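Endonuclease 2 (Arabidopsis thaliana, PDB 4CXP) cleaves RNA and single-stranded DNA endonucleolytically, and double-stranded DNA less readily, to products with 5'-phosphate ends, using three bound divalent metal ions. Local coordinates at residues Tyr59-Asn71 against Asp207-Asp219. Residues are numbered along the deposited sequence; the frame is centred on the assembly and turned at random.
Sequences YINTPDACSYQYN and DIYASEGIQAACD
Y68 lies along helix 206-221 and is held at its far end by D207, while C66 is fastened to C218 by a disulfide: a worked example of how an irregular loop is pinned to a helix at two places and packed in between. Tracing Y68 outward, its CB rests 3.9 Å from I214 CG2. CG is anti to the backbone N (chi1 163°), which lays the ring along the helix toward its N-terminal end. There A210 CB stands over one face in a CH-pi contact, 3.9 Å from the Y68 ring centroid, and the backbone N of Y70 lies over the opposite face. At the ring edge CD2 passes S211 OG, and Y68 CE2 lies 3.4 Å from D207 OD1. Finally Y68 OH donates to D207 OD1 across 2.7 Å, arriving from above the carboxylate plane rather than within it. The other oxygen, OD2, is taken by Y90, so both ends of the carboxylate are engaged and its rotation is probably restricted; the edge of Y70 also brushes it.

Toward the other end, I214 fills the bend of the loop: its CD1 meets T62 OG1 tip to tip at 3.6 Å, plain packing, since the T62 hydroxyl donates its proton to P63 O, and its CG2 touches the carbonyl oxygen of C66. A water donates to both C66 O and S211 O, bridging the two backbones. Beyond it the C66 SG–C218 SG bond makes the attachment covalent.

Residues 67-71 belong to a segment that by similarity binds substrate, so the contact probably helps set its position. I60 and T62 pair in parallel with strand 131-133, whose V131 and Y133 touch A210 and C218, and A86 of helix 85-96 packs against Y68 and D207.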
ATOM      1  N   TYR A  59       0.611  -8.028  -5.208  1.00  8.52           N
ATOM      2  CA  TYR A  59      -0.658  -7.644  -5.801  1.00  8.70           C
ATOM      3  C   TYR A  59      -1.656  -8.788  -5.729  1.00  9.34           C
ATOM      4  O   TYR A  59      -1.348  -9.894  -5.261  1.00  9.62           O
ATOM      5  CB  TYR A  59      -0.432  -7.146  -7.256  1.00  9.72           C
ATOM      6  CG  TYR A  59       0.226  -8.195  -8.118  1.00 10.55           C
ATOM      7  CD1 TYR A  59      -0.518  -9.218  -8.717  1.00 12.16           C
ATOM      8  CD2 TYR A  59       1.598  -8.202  -8.307  1.00 11.45           C
ATOM      9  CE1 TYR A  59       0.104 -10.194  -9.479  1.00 13.57           C
ATOM     10  CE2 TYR A  59       2.211  -9.181  -9.058  1.00 13.23           C
ATOM     11  CZ  TYR A  59       1.464 -10.174  -9.647  1.00 13.87           C
ATOM     12  OH  TYR A  59       2.094 -11.148 -10.387  1.00 17.40           O
ATOM     13  N   ILE A  60      -2.871  -8.495  -6.205  1.00  9.47           N
ATOM     14  CA  ILE A  60      -3.948  -9.459  -6.413  1.00  9.94           C
ATOM     15  C   ILE A  60      -4.494  -9.203  -7.809  1.00 10.03           C
ATOM     16  O   ILE A  60      -4.815  -8.065  -8.144  1.00 11.06           O
ATOM     17  CB  ILE A  60      -5.092  -9.297  -5.401  1.00 10.73           C
ATOM     18  CG1 ILE A  60      -4.606  -9.597  -3.996  1.00 12.99           C
ATOM     19  CG2 ILE A  60      -6.246 -10.199  -5.758  1.00 15.81           C
ATOM     20  CD1 ILE A  60      -5.488  -9.095  -2.885  1.00 11.30           C
ATOM     21  N   ASN A  61      -4.626 -10.270  -8.596  1.00 11.15           N
ATOM     22  CA  ASN A  61      -5.309 -10.240  -9.883  1.00 12.19           C
ATOM     23  C   ASN A  61      -6.751 -10.688  -9.718  1.00 12.41           C
ATOM     24  O   ASN A  61      -7.005 -11.760  -9.173  1.00 14.79           O
ATOM     25  CB  ASN A  61      -4.646 -11.213 -10.860  1.00 14.88           C
ATOM     26  CG  ASN A  61      -3.354 -10.701 -11.431  1.00 16.50           C
ATOM     27  OD1 ASN A  61      -3.190  -9.509 -11.651  1.00 18.92           O
ATOM     28  ND2 ASN A  61      -2.430 -11.611 -11.701  1.00 21.27           N
ATOM     29  N   THR A  62      -7.691  -9.900 -10.221  1.00 13.74           N
ATOM     30  CA  THR A  62      -9.111 -10.217 -10.151  1.00 15.43           C
ATOM     31  C   THR A  62      -9.695 -10.342 -11.561  1.00 14.30           C
ATOM     32  O   THR A  62      -9.112  -9.882 -12.552  1.00 14.77           O
ATOM     33  CB  THR A  62      -9.916  -9.090  -9.480  1.00 17.89           C
ATOM     34  OG1 THR A  62      -9.913  -7.924 -10.319  1.00 18.65           O
ATOM     35  CG2 THR A  62      -9.372  -8.749  -8.135  1.00 19.14           C
ATOM     36  N   PRO A  63     -10.897 -10.922 -11.656  1.00 15.72           N
ATOM     37  CA  PRO A  63     -11.678 -10.860 -12.902  1.00 15.99           C
ATOM     38  C   PRO A  63     -12.046  -9.408 -13.243  1.00 14.29           C
ATOM     39  O   PRO A  63     -11.877  -8.518 -12.412  1.00 15.72           O
ATOM     40  CB  PRO A  63     -12.916 -11.705 -12.591  1.00 19.47           C
ATOM     41  CG  PRO A  63     -12.527 -12.554 -11.412  1.00 21.83           C
ATOM     42  CD  PRO A  63     -11.582 -11.707 -10.616  1.00 18.11           C
ATOM     43  N   ASP A  64     -12.605  -9.193 -14.429  1.00 16.93           N
ATOM     44  CA  ASP A  64     -13.077  -7.864 -14.833  1.00 18.04           C
ATOM     45  C   ASP A  64     -14.408  -7.569 -14.140  1.00 17.89           C
ATOM     46  O   ASP A  64     -15.495  -7.733 -14.725  1.00 22.78           O
ATOM     47  CB  ASP A  64     -13.309  -7.779 -16.350  1.00 19.30           C
ATOM     48  CG  ASP A  64     -12.035  -7.731 -17.179  1.00 20.64           C
ATOM     49  OD1 ASP A  64     -10.912  -7.985 -16.685  1.00 17.71           O
ATOM     50  OD2 ASP A  64     -12.182  -7.443 -18.391  1.00 27.12           O
ATOM     51  N   ALA A  65     -14.327  -7.193 -12.868  1.00 16.63           N
ATOM     52  CA  ALA A  65     -15.493  -6.845 -12.080  1.00 15.75           C
ATOM     53  C   ALA A  65     -15.004  -6.061 -10.870  1.00 15.39           C
ATOM     54  O   ALA A  65     -13.833  -5.759 -10.757  1.00 23.60           O
ATOM     55  CB  ALA A  65     -16.299  -8.082 -11.693  1.00 17.28           C
ATOM     56  N   CYS A  66     -15.880  -5.755  -9.947  1.00 13.49           N
ATOM     57  CA  CYS A  66     -15.535  -4.906  -8.810  0.70 12.84           C
ATOM     58  C   CYS A  66     -15.457  -5.666  -7.497  1.00 13.54           C
ATOM     59  O   CYS A  66     -15.482  -5.064  -6.413  1.00 15.91           O
ATOM     60  CB  CYS A  66     -16.515  -3.748  -8.718  0.70 14.22           C
ATOM     61  SG  CYS A  66     -16.560  -2.763 -10.241  0.70 17.27           S
ATOM     62  N   SER A  67     -15.245  -6.971  -7.590  1.00 12.92           N
ATOM     63  CA  SER A  67     -15.246  -7.828  -6.426  1.00 13.33           C
ATOM     64  C   SER A  67     -13.899  -8.493  -6.192  1.00 12.44           C
ATOM     65  O   SER A  67     -13.123  -8.748  -7.116  1.00 13.85           O
ATOM     66  CB  SER A  67     -16.353  -8.848  -6.536  1.00 17.11           C
ATOM     67  OG  SER A  67     -16.010  -9.810  -7.451  1.00 23.54           O
ATOM     68  N   TYR A  68     -13.659  -8.788  -4.924  1.00 11.81           N
ATOM     69  CA  TYR A  68     -12.511  -9.558  -4.488  1.00 11.83           C
ATOM     70  C   TYR A  68     -12.989 -10.608  -3.493  1.00 12.52           C
ATOM     71  O   TYR A  68     -13.763 -10.304  -2.595  1.00 13.39           O
ATOM     72  CB  TYR A  68     -11.470  -8.670  -3.801  1.00 12.79           C
ATOM     73  CG  TYR A  68     -10.485  -9.458  -2.981  1.00 12.32           C
ATOM     74  CD1 TYR A  68      -9.476 -10.190  -3.584  1.00 12.41           C
ATOM     75  CD2 TYR A  68     -10.597  -9.527  -1.600  1.00 13.12           C
ATOM     76  CE1 TYR A  68      -8.601 -10.967  -2.839  1.00 12.67           C
ATOM     77  CE2 TYR A  68      -9.723 -10.285  -0.846  1.00 13.23           C
ATOM     78  CZ  TYR A  68      -8.721 -11.002  -1.463  1.00 12.66           C
ATOM     79  OH  TYR A  68      -7.819 -11.744  -0.721  1.00 14.24           O
ATOM     80  N   GLN A  69     -12.515 -11.834  -3.673  1.00 12.18           N
ATOM     81  CA  GLN A  69     -12.709 -12.906  -2.706  1.00 12.80           C
ATOM     82  C   GLN A  69     -11.403 -13.668  -2.575  1.00 13.29           C
ATOM     83  O   GLN A  69     -10.821 -14.074  -3.579  1.00 14.09           O
ATOM     84  CB  GLN A  69     -13.820 -13.874  -3.134  1.00 14.16           C
ATOM     85  CG  GLN A  69     -15.183 -13.228  -3.282  1.00 16.29           C
ATOM     86  CD  GLN A  69     -16.277 -14.187  -3.689  1.00 18.85           C
ATOM     87  OE1 GLN A  69     -17.445 -14.017  -3.309  1.00 22.16           O
ATOM     88  NE2 GLN A  69     -15.921 -15.184  -4.475  1.00 20.25           N
ATOM     89  N   TYR A  70     -10.948 -13.875  -1.341  1.00 13.70           N
ATOM     90  CA  TYR A  70      -9.675 -14.554  -1.102  1.00 13.43           C
ATOM     91  C   TYR A  70      -9.607 -15.909  -1.800  1.00 14.89           C
ATOM     92  O   TYR A  70      -8.656 -16.215  -2.516  1.00 14.79           O
ATOM     93  CB  TYR A  70      -9.433 -14.722   0.394  1.00 14.69           C
ATOM     94  CG  TYR A  70      -8.100 -15.349   0.743  1.00 14.43           C
ATOM     95  CD1 TYR A  70      -7.928 -16.727   0.742  1.00 17.42           C
ATOM     96  CD2 TYR A  70      -7.012 -14.560   1.070  1.00 15.00           C
ATOM     97  CE1 TYR A  70      -6.703 -17.298   1.049  1.00 19.39           C
ATOM     98  CE2 TYR A  70      -5.791 -15.122   1.383  1.00 15.88           C
ATOM     99  CZ  TYR A  70      -5.639 -16.479   1.366  1.00 18.11           C
ATOM    100  OH  TYR A  70      -4.416 -17.040   1.690  1.00 22.77           O
ATOM    101  N   ASN A  71     -10.595 -16.753  -1.575  1.00 16.27           N
ATOM    102  CA  ASN A  71     -10.475 -18.097  -2.128  1.00 18.28           C
ATOM    103  C   ASN A  71     -10.443 -18.100  -3.651  1.00 19.33           C
ATOM    104  O   ASN A  71      -9.729 -18.906  -4.250  1.00 22.92           O
ATOM    105  CB  ASN A  71     -11.550 -19.035  -1.569  1.00 22.28           C
ATOM    106  CG  ASN A  71     -11.335 -19.345  -0.100  1.00 23.30           C
ATOM    107  OD1 ASN A  71     -10.201 -19.396   0.386  1.00 26.85           O
ATOM    108  ND2 ASN A  71     -12.425 -19.587   0.611  1.00 27.99           N
ATOM    109  N   ASP A 207      -8.207  -8.800   3.706  1.00 11.17           N
ATOM    110  CA  ASP A 207      -9.270  -8.963   2.731  1.00 11.65           C
ATOM    111  C   ASP A 207     -10.216  -7.760   2.723  1.00 11.38           C
ATOM    112  O   ASP A 207     -10.795  -7.417   1.685  1.00 12.17           O
ATOM    113  CB  ASP A 207     -10.008 -10.281   2.960  1.00 13.66           C
ATOM    114  CG  ASP A 207      -9.098 -11.500   2.767  1.00 15.81           C
ATOM    115  OD1 ASP A 207      -8.165 -11.438   1.945  1.00 15.50           O
ATOM    116  OD2 ASP A 207      -9.281 -12.518   3.469  1.00 23.01           O
ATOM    117  N   ILE A 208     -10.375  -7.112   3.873  1.00 11.05           N
ATOM    118  CA  ILE A 208     -11.166  -5.891   3.972  0.70 11.31           C
ATOM    119  C   ILE A 208     -10.568  -4.819   3.053  1.00  9.68           C
ATOM    120  O   ILE A 208     -11.263  -4.111   2.320  1.00 10.72           O
ATOM    121  CB  ILE A 208     -11.182  -5.387   5.452  0.70 12.80           C
ATOM    122  CG1 ILE A 208     -11.839  -6.424   6.376  0.70 15.71           C
ATOM    123  CG2 ILE A 208     -11.861  -4.027   5.565  0.70 13.50           C
ATOM    124  CD1 ILE A 208     -13.261  -6.786   6.015  0.70 20.48           C
ATOM    125  N   TYR A 209      -9.253  -4.686   3.130  1.00  8.45           N
ATOM    126  CA  TYR A 209      -8.539  -3.634   2.445  1.00  8.51           C
ATOM    127  C   TYR A 209      -8.525  -3.870   0.945  1.00  8.44           C
ATOM    128  O   TYR A 209      -8.681  -2.944   0.145  1.00  8.57           O
ATOM    129  CB  TYR A 209      -7.114  -3.485   2.985  1.00  9.23           C
ATOM    130  CG  TYR A 209      -6.994  -3.572   4.500  1.00  9.09           C
ATOM    131  CD1 TYR A 209      -8.037  -3.209   5.343  1.00  9.96           C
ATOM    132  CD2 TYR A 209      -5.835  -4.025   5.083  1.00 10.32           C
ATOM    133  CE1 TYR A 209      -7.951  -3.331   6.713  1.00 10.69           C
ATOM    134  CE2 TYR A 209      -5.723  -4.136   6.470  1.00 11.60           C
ATOM    135  CZ  TYR A 209      -6.789  -3.776   7.269  1.00 11.65           C
ATOM    136  OH  TYR A 209      -6.696  -3.875   8.645  1.00 15.37           O
ATOM    137  N   ALA A 210      -8.363  -5.129   0.556  1.00  8.59           N
ATOM    138  CA  ALA A 210      -8.401  -5.493  -0.842  1.00  8.97           C
ATOM    139  C   ALA A 210      -9.762  -5.263  -1.466  1.00  9.04           C
ATOM    140  O   ALA A 210      -9.873  -4.793  -2.587  1.00  9.33           O
ATOM    141  CB  ALA A 210      -7.957  -6.939  -1.027  1.00  9.86           C
ATOM    142  N   SER A 211     -10.824  -5.591  -0.733  1.00  9.25           N
ATOM    143  CA  SER A 211     -12.185  -5.376  -1.249  0.70  9.80           C
ATOM    144  C   SER A 211     -12.479  -3.906  -1.478  1.00  9.09           C
ATOM    145  O   SER A 211     -13.080  -3.548  -2.492  1.00 10.12           O
ATOM    146  CB  SER A 211     -13.208  -6.017  -0.319  0.70 12.19           C
ATOM    147  OG  SER A 211     -13.186  -7.405  -0.458  0.70 15.94           O
ATOM    148  N   GLU A 212     -12.018  -3.042  -0.576  1.00  8.21           N
ATOM    149  CA  GLU A 212     -12.115  -1.591  -0.792  1.00  8.67           C
ATOM    150  C   GLU A 212     -11.345  -1.188  -2.033  1.00  7.94           C
ATOM    151  O   GLU A 212     -11.753  -0.291  -2.772  1.00  8.47           O
ATOM    152  CB  GLU A 212     -11.499  -0.827   0.393  1.00  9.45           C
ATOM    153  CG  GLU A 212     -12.197  -0.960   1.745  1.00  9.79           C
ATOM    154  CD  GLU A 212     -11.348  -0.517   2.916  1.00  9.57           C
ATOM    155  OE1 GLU A 212     -10.125  -0.354   2.745  1.00  9.03           O
ATOM    156  OE2 GLU A 212     -11.918  -0.326   4.031  1.00  9.89           O
ATOM    157  N   GLY A 213     -10.170  -1.785  -2.213  1.00  8.08           N
ATOM    158  CA  GLY A 213      -9.272  -1.407  -3.282  1.00  8.16           C
ATOM    159  C   GLY A 213      -9.783  -1.701  -4.658  1.00  7.85           C
ATOM    160  O   GLY A 213      -9.679  -0.846  -5.538  1.00  8.37           O
ATOM    161  N   ILE A 214     -10.343  -2.890  -4.885  1.00  8.24           N
ATOM    162  CA  ILE A 214     -10.892  -3.177  -6.205  1.00  8.67           C
ATOM    163  C   ILE A 214     -12.092  -2.264  -6.484  1.00  8.18           C
ATOM    164  O   ILE A 214     -12.303  -1.827  -7.612  1.00  8.75           O
ATOM    165  CB  ILE A 214     -11.210  -4.665  -6.395  1.00 10.20           C
ATOM    166  CG1 ILE A 214     -11.812  -4.951  -7.769  1.00 12.31           C
ATOM    167  CG2 ILE A 214     -12.194  -5.184  -5.372  1.00 10.73           C
ATOM    168  CD1 ILE A 214     -10.922  -4.713  -8.941  1.00 14.72           C
ATOM    169  N   GLN A 215     -12.872  -1.937  -5.459  1.00  8.08           N
ATOM    170  CA  GLN A 215     -13.985  -1.011  -5.648  1.00  8.20           C
ATOM    171  C   GLN A 215     -13.450   0.360  -6.092  1.00  7.58           C
ATOM    172  O   GLN A 215     -13.972   0.970  -7.011  1.00  8.64           O
ATOM    173  CB  GLN A 215     -14.835  -0.930  -4.382  1.00  8.43           C
ATOM    174  CG  GLN A 215     -16.152  -0.217  -4.568  1.00  8.86           C
ATOM    175  CD  GLN A 215     -17.075  -0.925  -5.518  1.00  9.23           C
ATOM    176  OE1 GLN A 215     -17.432  -2.100  -5.312  1.00 10.71           O
ATOM    177  NE2 GLN A 215     -17.499  -0.237  -6.545  1.00  9.99           N
ATOM    178  N   ALA A 216     -12.368   0.814  -5.460  1.00  7.56           N
ATOM    179  CA  ALA A 216     -11.713   2.065  -5.862  1.00  7.96           C
ATOM    180  C   ALA A 216     -11.116   1.974  -7.262  1.00  7.93           C
ATOM    181  O   ALA A 216     -11.142   2.943  -8.016  1.00  8.75           O
ATOM    182  CB  ALA A 216     -10.624   2.455  -4.871  1.00  8.47           C
ATOM    183  N   ALA A 217     -10.571   0.813  -7.611  1.00  8.20           N
ATOM    184  CA  ALA A 217     -10.055   0.635  -8.956  1.00  9.26           C
ATOM    185  C   ALA A 217     -11.165   0.876  -9.969  1.00  9.28           C
ATOM    186  O   ALA A 217     -10.973   1.572 -10.972  1.00 10.46           O
ATOM    187  CB  ALA A 217      -9.443  -0.746  -9.121  1.00  9.76           C
ATOM    188  N   CYS A 218     -12.349   0.308  -9.711  0.70  9.01           N
ATOM    189  CA  CYS A 218     -13.501   0.495 -10.590  0.70  9.88           C
ATOM    190  C   CYS A 218     -13.976   1.925 -10.658  0.70  9.40           C
ATOM    191  O   CYS A 218     -14.205   2.471 -11.740  0.70 12.77           O
ATOM    192  CB  CYS A 218     -14.686  -0.369 -10.142  0.70 10.93           C
ATOM    193  SG  CYS A 218     -14.551  -2.103 -10.581  0.70 14.80           S
ATOM    194  N   ASP A 219     -14.186   2.517  -9.495  1.00  8.76           N
ATOM    195  CA  ASP A 219     -14.887   3.802  -9.425  1.00  9.20           C
ATOM    196  C   ASP A 219     -14.001   5.006  -9.650  1.00  8.68           C
ATOM    197  O   ASP A 219     -14.498   6.073  -9.993  1.00 10.24           O
ATOM    198  CB  ASP A 219     -15.585   3.954  -8.075  1.00  9.32           C
ATOM    199  CG  ASP A 219     -16.652   2.910  -7.819  1.00 10.18           C
ATOM    200  OD1 ASP A 219     -17.346   2.506  -8.777  1.00 12.73           O
ATOM    201  OD2 ASP A 219     -16.807   2.513  -6.660  1.00 10.20           O
TER
HETATM  202  O   HOH W   1     -15.178  -5.017  -3.636  1.00 13.90           O
HETATM  203  O   HOH W   2     -15.596  -7.607  -2.968  1.00 17.96           O